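Local structure of vibralactone Cyclase (Boreostereum vibrans, 6KD0) at residues R135-K147 with L248-S260. The protein probably catalyses the cyclization that forms the fused bicyclic beta-lactone of vibralactone, using an alpha/beta-hydrolase scaffold. Numbering follows the deposited sequence.
Sequences RLTPESSSPTGAK and LANPADPHDPSFS
Ser142 N donates to Ala249 O over 2.9 Å with an N-H...O angle of 156°, the one direct hydrogen bond between 135-147 and 248-260. With OG anti to the backbone N (chi1 169°), the Ser142 hydroxyl arrives at the edge of the Phe259 ring, near its plane, 3.4 Å from CD1. One face of that ring is covered by Pro251 CG. Two waters extend the reach of Ser142 OG, one to Ser258 O and the other to Ser258 OG, which also lies 3.9 Å from Pro143 CB. In the alpha/beta-hydrolase fold, 135-147 leads from strand 128-132 into the first turn of helix 144-158, with Pro143 at the N-cap position, and 248-260 takes over from the end of helix 239-249, so the contact sets the start of one helix against the exit from another. Ser258 OG and N grip Asp256 OD2 from opposite faces of the carboxylate plane, each at 2.8 Å, the N-H closing an Asx turn. An alanine in place of Ser258 is likely to leave Asp256 OD2 with the backbone N-H alone of these two donors and the water that donates to Ser258 OG without that acceptor, while the bridge to Ser258 O could remain. Nearer the start of both segments, Thr137 CG2 packs 3.6 Å from Ala249 CA, and Pro138 CG lies alongside Leu248 CD2 at 4.0 Å. Another water ties Leu248 O to Pro138 O and Ser141 OG.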
ATOM      1  N   ARG A 135      -5.291  -5.986  12.110  1.00 17.26           N
ATOM      2  CA  ARG A 135      -5.925  -7.298  12.199  1.00 16.57           C
ATOM      3  C   ARG A 135      -6.353  -7.804  10.821  1.00 18.84           C
ATOM      4  O   ARG A 135      -6.781  -7.029   9.957  1.00 19.24           O
ATOM      5  CB  ARG A 135      -7.107  -7.245  13.168  1.00 17.39           C
ATOM      6  CG  ARG A 135      -6.683  -7.577  14.592  1.00 21.82           C
ATOM      7  CD  ARG A 135      -7.822  -7.368  15.581  1.00 24.95           C
ATOM      8  NE  ARG A 135      -8.065  -5.951  15.825  1.00 18.32           N
ATOM      9  CZ  ARG A 135      -8.982  -5.473  16.662  1.00 22.52           C
ATOM     10  NH1 ARG A 135      -9.769  -6.300  17.355  1.00 26.06           N
ATOM     11  NH2 ARG A 135      -9.121  -4.163  16.812  1.00 19.66           N
ATOM     12  N   LEU A 136      -6.221  -9.114  10.617  1.00 17.65           N
ATOM     13  CA  LEU A 136      -6.467  -9.756   9.333  1.00 18.99           C
ATOM     14  C   LEU A 136      -7.862 -10.350   9.245  1.00 21.08           C
ATOM     15  O   LEU A 136      -8.448 -10.774  10.246  1.00 20.35           O
ATOM     16  CB  LEU A 136      -5.457 -10.879   9.084  1.00 16.91           C
ATOM     17  CG  LEU A 136      -3.994 -10.414   9.110  1.00 21.59           C
ATOM     18  CD1 LEU A 136      -3.065 -11.599   8.894  1.00 22.84           C
ATOM     19  CD2 LEU A 136      -3.778  -9.338   8.065  1.00 20.47           C
ATOM     20  N   THR A 137      -8.376 -10.399   8.011  1.00 19.85           N
ATOM     21  CA  THR A 137      -9.549 -11.186   7.685  1.00 19.62           C
ATOM     22  C   THR A 137      -9.138 -12.644   7.479  1.00 16.32           C
ATOM     23  O   THR A 137      -7.965 -12.940   7.264  1.00 16.62           O
ATOM     24  CB  THR A 137     -10.212 -10.646   6.412  1.00 19.33           C
ATOM     25  OG1 THR A 137      -9.298 -10.793   5.315  1.00 20.37           O
ATOM     26  CG2 THR A 137     -10.594  -9.168   6.581  1.00 16.95           C
ATOM     27  N   PRO A 138     -10.092 -13.589   7.533  1.00 17.01           N
ATOM     28  CA  PRO A 138     -11.504 -13.442   7.890  1.00 18.58           C
ATOM     29  C   PRO A 138     -11.762 -13.428   9.385  1.00 21.26           C
ATOM     30  O   PRO A 138     -12.901 -13.198   9.775  1.00 24.27           O
ATOM     31  CB  PRO A 138     -12.148 -14.672   7.257  1.00 20.07           C
ATOM     32  CG  PRO A 138     -11.082 -15.730   7.333  1.00 19.19           C
ATOM     33  CD  PRO A 138      -9.763 -14.975   7.139  1.00 19.13           C
ATOM     34  N   GLU A 139     -10.735 -13.702  10.194  1.00 22.01           N
ATOM     35  CA  GLU A 139     -10.910 -13.730  11.649  1.00 24.52           C
ATOM     36  C   GLU A 139     -11.500 -12.423  12.176  1.00 24.62           C
ATOM     37  O   GLU A 139     -12.319 -12.435  13.104  1.00 27.36           O
ATOM     38  CB  GLU A 139      -9.579 -14.039  12.335  1.00 24.63           C
ATOM     39  CG  GLU A 139      -9.078 -15.462  12.111  1.00 26.24           C
ATOM     40  CD  GLU A 139      -8.234 -15.618  10.859  1.00 30.26           C
ATOM     41  OE1 GLU A 139      -8.094 -14.642  10.080  1.00 26.67           O
ATOM     42  OE2 GLU A 139      -7.702 -16.734  10.648  1.00 30.86           O
ATOM     43  N   SER A 140     -11.096 -11.290  11.612  1.00 20.71           N
ATOM     44  CA  SER A 140     -11.719 -10.001  11.900  1.00 24.67           C
ATOM     45  C   SER A 140     -12.325  -9.460  10.613  1.00 22.20           C
ATOM     46  O   SER A 140     -11.616  -9.350   9.614  1.00 27.54           O
ATOM     47  CB  SER A 140     -10.693  -8.990  12.433  1.00 21.38           C
ATOM     48  OG  SER A 140     -10.121  -9.388  13.674  1.00 25.32           O
ATOM     49  N   SER A 141     -13.603  -9.082  10.635  1.00 20.42           N
ATOM     50  CA  SER A 141     -14.251  -8.540   9.433  1.00 20.78           C
ATOM     51  C   SER A 141     -13.975  -7.049   9.282  1.00 21.72           C
ATOM     52  O   SER A 141     -13.770  -6.342  10.275  1.00 20.31           O
ATOM     53  CB  SER A 141     -15.767  -8.758   9.496  1.00 23.01           C
ATOM     54  OG  SER A 141     -16.031 -10.138   9.625  1.00 24.45           O
ATOM     55  N   SER A 142     -14.005  -6.570   8.032  1.00 17.19           N
ATOM     56  CA  SER A 142     -13.982  -5.134   7.771  1.00 19.82           C
ATOM     57  C   SER A 142     -15.132  -4.466   8.525  1.00 19.24           C
ATOM     58  O   SER A 142     -16.245  -4.991   8.527  1.00 22.56           O
ATOM     59  CB  SER A 142     -14.112  -4.865   6.265  1.00 20.86           C
ATOM     60  OG  SER A 142     -14.341  -3.479   5.995  1.00 17.34           O
ATOM     61  N   PRO A 143     -14.928  -3.291   9.135  1.00 20.19           N
ATOM     62  CA  PRO A 143     -13.752  -2.424   9.039  1.00 17.20           C
ATOM     63  C   PRO A 143     -12.741  -2.540  10.172  1.00 16.26           C
ATOM     64  O   PRO A 143     -12.088  -1.538  10.502  1.00 20.44           O
ATOM     65  CB  PRO A 143     -14.373  -1.028   9.035  1.00 16.69           C
ATOM     66  CG  PRO A 143     -15.587  -1.176   9.934  1.00 17.66           C
ATOM     67  CD  PRO A 143     -16.038  -2.622   9.842  1.00 20.28           C
ATOM     68  N   THR A 144     -12.521  -3.735  10.720  1.00 18.17           N
ATOM     69  CA  THR A 144     -11.574  -3.842  11.830  1.00 19.19           C
ATOM     70  C   THR A 144     -10.165  -3.482  11.388  1.00 17.95           C
ATOM     71  O   THR A 144      -9.470  -2.718  12.066  1.00 19.24           O
ATOM     72  CB  THR A 144     -11.604  -5.238  12.440  1.00 19.35           C
ATOM     73  OG1 THR A 144     -12.923  -5.463  12.946  1.00 22.32           O
ATOM     74  CG2 THR A 144     -10.572  -5.334  13.568  1.00 19.60           C
ATOM     75  N   GLY A 145      -9.729  -4.017  10.248  1.00 17.85           N
ATOM     76  CA  GLY A 145      -8.392  -3.699   9.766  1.00 17.90           C
ATOM     77  C   GLY A 145      -8.198  -2.212   9.540  1.00 17.17           C
ATOM     78  O   GLY A 145      -7.189  -1.629   9.961  1.00 18.69           O
ATOM     79  N   ALA A 146      -9.183  -1.571   8.899  1.00 15.80           N
ATOM     80  CA  ALA A 146      -9.119  -0.135   8.646  1.00 17.71           C
ATOM     81  C   ALA A 146      -9.070   0.661   9.947  1.00 20.39           C
ATOM     82  O   ALA A 146      -8.309   1.630  10.067  1.00 16.86           O
ATOM     83  CB  ALA A 146     -10.307   0.290   7.784  1.00 17.51           C
ATOM     84  N   LYS A 147      -9.880   0.269  10.935  1.00 16.43           N
ATOM     85  CA  LYS A 147      -9.856   0.964  12.214  1.00 19.11           C
ATOM     86  C   LYS A 147      -8.507   0.801  12.911  1.00 19.80           C
ATOM     87  O   LYS A 147      -8.016   1.752  13.521  1.00 17.93           O
ATOM     88  CB  LYS A 147     -11.006   0.487  13.099  1.00 18.57           C
ATOM     89  CG  LYS A 147     -12.375   1.024  12.648  1.00 23.61           C
ATOM     90  CD  LYS A 147     -13.464   0.690  13.679  1.00 34.10           C
ATOM     91  CE  LYS A 147     -14.845   1.136  13.207  1.00 36.07           C
ATOM     92  NZ  LYS A 147     -14.856   2.571  12.783  1.00 43.80           N
ATOM     93  N   LEU A 248     -13.913 -12.877   2.085  1.00 20.27           N
ATOM     94  CA  LEU A 248     -13.274 -13.081   3.386  1.00 16.27           C
ATOM     95  C   LEU A 248     -13.400 -11.832   4.250  1.00 18.57           C
ATOM     96  O   LEU A 248     -13.556 -11.919   5.477  1.00 18.26           O
ATOM     97  CB  LEU A 248     -11.801 -13.444   3.202  1.00 18.38           C
ATOM     98  CG  LEU A 248     -11.399 -14.784   2.580  1.00 21.67           C
ATOM     99  CD1 LEU A 248      -9.883 -14.833   2.471  1.00 20.20           C
ATOM    100  CD2 LEU A 248     -11.908 -15.948   3.406  1.00 23.89           C
ATOM    101  N   ALA A 249     -13.346 -10.655   3.624  1.00 16.07           N
ATOM    102  CA  ALA A 249     -13.392  -9.423   4.405  1.00 19.35           C
ATOM    103  C   ALA A 249     -14.782  -9.179   4.997  1.00 19.43           C
ATOM    104  O   ALA A 249     -14.913  -8.468   6.005  1.00 18.04           O
ATOM    105  CB  ALA A 249     -12.960  -8.239   3.547  1.00 18.47           C
ATOM    106  N   ASN A 250     -15.816  -9.721   4.362  1.00 20.02           N
ATOM    107  CA  ASN A 250     -17.167  -9.767   4.911  1.00 20.96           C
ATOM    108  C   ASN A 250     -17.654  -8.426   5.473  1.00 23.67           C
ATOM    109  O   ASN A 250     -18.072  -8.351   6.630  1.00 22.29           O
ATOM    110  CB  ASN A 250     -17.233 -10.842   5.987  1.00 24.06           C
ATOM    111  CG  ASN A 250     -18.653 -11.158   6.414  1.00 29.37           C
ATOM    112  OD1 ASN A 250     -19.544 -11.221   5.586  1.00 29.47           O
ATOM    113  ND2 ASN A 250     -18.863 -11.335   7.706  1.00 32.91           N
ATOM    114  N   PRO A 251     -17.581  -7.338   4.697  1.00 22.73           N
ATOM    115  CA  PRO A 251     -18.124  -6.075   5.198  1.00 22.45           C
ATOM    116  C   PRO A 251     -19.636  -6.199   5.318  1.00 21.50           C
ATOM    117  O   PRO A 251     -20.285  -6.813   4.477  1.00 22.31           O
ATOM    118  CB  PRO A 251     -17.722  -5.058   4.123  1.00 20.58           C
ATOM    119  CG  PRO A 251     -17.577  -5.859   2.877  1.00 23.49           C
ATOM    120  CD  PRO A 251     -16.975  -7.166   3.361  1.00 22.88           C
ATOM    121  N   ALA A 252     -20.195  -5.601   6.370  1.00 23.98           N
ATOM    122  CA  ALA A 252     -21.648  -5.592   6.513  1.00 25.65           C
ATOM    123  C   ALA A 252     -22.309  -4.853   5.350  1.00 26.52           C
ATOM    124  O   ALA A 252     -23.417  -5.212   4.931  1.00 25.41           O
ATOM    125  CB  ALA A 252     -22.032  -4.965   7.852  1.00 22.66           C
ATOM    126  N   ASP A 253     -21.653  -3.833   4.816  1.00 23.00           N
ATOM    127  CA  ASP A 253     -22.195  -3.042   3.709  1.00 24.17           C
ATOM    128  C   ASP A 253     -21.079  -2.737   2.720  1.00 24.76           C
ATOM    129  O   ASP A 253     -20.268  -1.827   2.957  1.00 22.49           O
ATOM    130  CB  ASP A 253     -22.833  -1.751   4.210  1.00 23.42           C
ATOM    131  CG  ASP A 253     -23.453  -0.936   3.095  1.00 30.86           C
ATOM    132  OD1 ASP A 253     -23.574  -1.450   1.953  1.00 30.95           O
ATOM    133  OD2 ASP A 253     -23.813   0.230   3.367  1.00 33.71           O
ATOM    134  N   PRO A 254     -21.039  -3.432   1.583  1.00 25.43           N
ATOM    135  CA  PRO A 254     -19.992  -3.164   0.582  1.00 24.79           C
ATOM    136  C   PRO A 254     -20.055  -1.767  -0.021  1.00 29.42           C
ATOM    137  O   PRO A 254     -19.056  -1.318  -0.609  1.00 24.50           O
ATOM    138  CB  PRO A 254     -20.247  -4.236  -0.484  1.00 30.39           C
ATOM    139  CG  PRO A 254     -21.672  -4.633  -0.299  1.00 33.55           C
ATOM    140  CD  PRO A 254     -21.972  -4.486   1.160  1.00 29.16           C
ATOM    141  N   HIS A 255     -21.193  -1.071   0.101  1.00 22.19           N
ATOM    142  CA  HIS A 255     -21.342   0.302  -0.366  1.00 22.77           C
ATOM    143  C   HIS A 255     -20.781   1.333   0.605  1.00 23.04           C
ATOM    144  O   HIS A 255     -20.712   2.512   0.252  1.00 24.75           O
ATOM    145  CB  HIS A 255     -22.824   0.630  -0.609  1.00 27.26           C
ATOM    146  CG  HIS A 255     -23.477  -0.246  -1.627  1.00 30.04           C
ATOM    147  ND1 HIS A 255     -23.648   0.138  -2.940  1.00 34.32           N
ATOM    148  CD2 HIS A 255     -23.983  -1.498  -1.530  1.00 34.27           C
ATOM    149  CE1 HIS A 255     -24.244  -0.836  -3.605  1.00 34.27           C
ATOM    150  NE2 HIS A 255     -24.453  -1.842  -2.774  1.00 31.80           N
ATOM    151  N   ASP A 256     -20.412   0.934   1.816  1.00 23.40           N
ATOM    152  CA  ASP A 256     -19.925   1.905   2.780  1.00 22.54           C
ATOM    153  C   ASP A 256     -18.487   2.296   2.448  1.00 20.64           C
ATOM    154  O   ASP A 256     -17.675   1.438   2.090  1.00 20.64           O
ATOM    155  CB  ASP A 256     -19.995   1.339   4.192  1.00 22.67           C
ATOM    156  CG  ASP A 256     -19.788   2.409   5.248  1.00 27.36           C
ATOM    157  OD1 ASP A 256     -20.775   3.060   5.652  1.00 27.10           O
ATOM    158  OD2 ASP A 256     -18.626   2.630   5.638  1.00 25.30           O
ATOM    159  N   PRO A 257     -18.139   3.578   2.557  1.00 20.06           N
ATOM    160  CA  PRO A 257     -16.751   3.985   2.278  1.00 21.07           C
ATOM    161  C   PRO A 257     -15.722   3.332   3.188  1.00 21.93           C
ATOM    162  O   PRO A 257     -14.547   3.263   2.803  1.00 20.58           O
ATOM    163  CB  PRO A 257     -16.776   5.511   2.476  1.00 21.24           C
ATOM    164  CG  PRO A 257     -18.208   5.915   2.359  1.00 23.84           C
ATOM    165  CD  PRO A 257     -19.020   4.727   2.836  1.00 21.98           C
ATOM    166  N   SER A 258     -16.119   2.865   4.380  1.00 19.55           N
ATOM    167  CA  SER A 258     -15.182   2.162   5.255  1.00 20.19           C
ATOM    168  C   SER A 258     -14.705   0.846   4.656  1.00 18.92           C
ATOM    169  O   SER A 258     -13.743   0.264   5.172  1.00 18.00           O
ATOM    170  CB  SER A 258     -15.783   1.914   6.641  1.00 21.97           C
ATOM    171  OG  SER A 258     -16.760   0.873   6.643  1.00 21.23           O
ATOM    172  N   PHE A 259     -15.353   0.361   3.593  1.00 20.46           N
ATOM    173  CA  PHE A 259     -14.820  -0.745   2.804  1.00 19.38           C
ATOM    174  C   PHE A 259     -14.387  -0.324   1.406  1.00 21.27           C
ATOM    175  O   PHE A 259     -13.315  -0.731   0.943  1.00 21.53           O
ATOM    176  CB  PHE A 259     -15.838  -1.895   2.696  1.00 18.38           C
ATOM    177  CG  PHE A 259     -15.293  -3.088   1.956  1.00 19.91           C
ATOM    178  CD1 PHE A 259     -14.495  -4.014   2.607  1.00 22.53           C
ATOM    179  CD2 PHE A 259     -15.530  -3.253   0.599  1.00 20.98           C
ATOM    180  CE1 PHE A 259     -13.965  -5.103   1.922  1.00 21.47           C
ATOM    181  CE2 PHE A 259     -14.992  -4.328  -0.091  1.00 22.12           C
ATOM    182  CZ  PHE A 259     -14.212  -5.255   0.571  1.00 19.30           C
ATOM    183  N   SER A 260     -15.194   0.492   0.725  1.00 17.64           N
ATOM    184  CA  SER A 260     -14.996   0.894  -0.664  1.00 20.83           C
ATOM    185  C   SER A 260     -14.619   2.365  -0.690  1.00 19.80           C
ATOM    186  O   SER A 260     -15.506   3.227  -0.793  1.00 23.63           O
ATOM    187  CB  SER A 260     -16.274   0.666  -1.472  1.00 19.21           C
ATOM    188  OG  SER A 260     -16.613  -0.696  -1.505  1.00 20.60           O
TER
HETATM  189  O   HOH W   1     -14.705 -11.919   8.174  1.00 29.39           O
HETATM  190  O   HOH W   2     -12.238  -2.002   5.245  1.00 19.68           O
HETATM  191  O   HOH W   3     -16.739  -1.958   6.288  1.00 21.98           O
HETATM  192  O   HOH W   4     -18.835  -4.693   8.817  1.00 27.57           O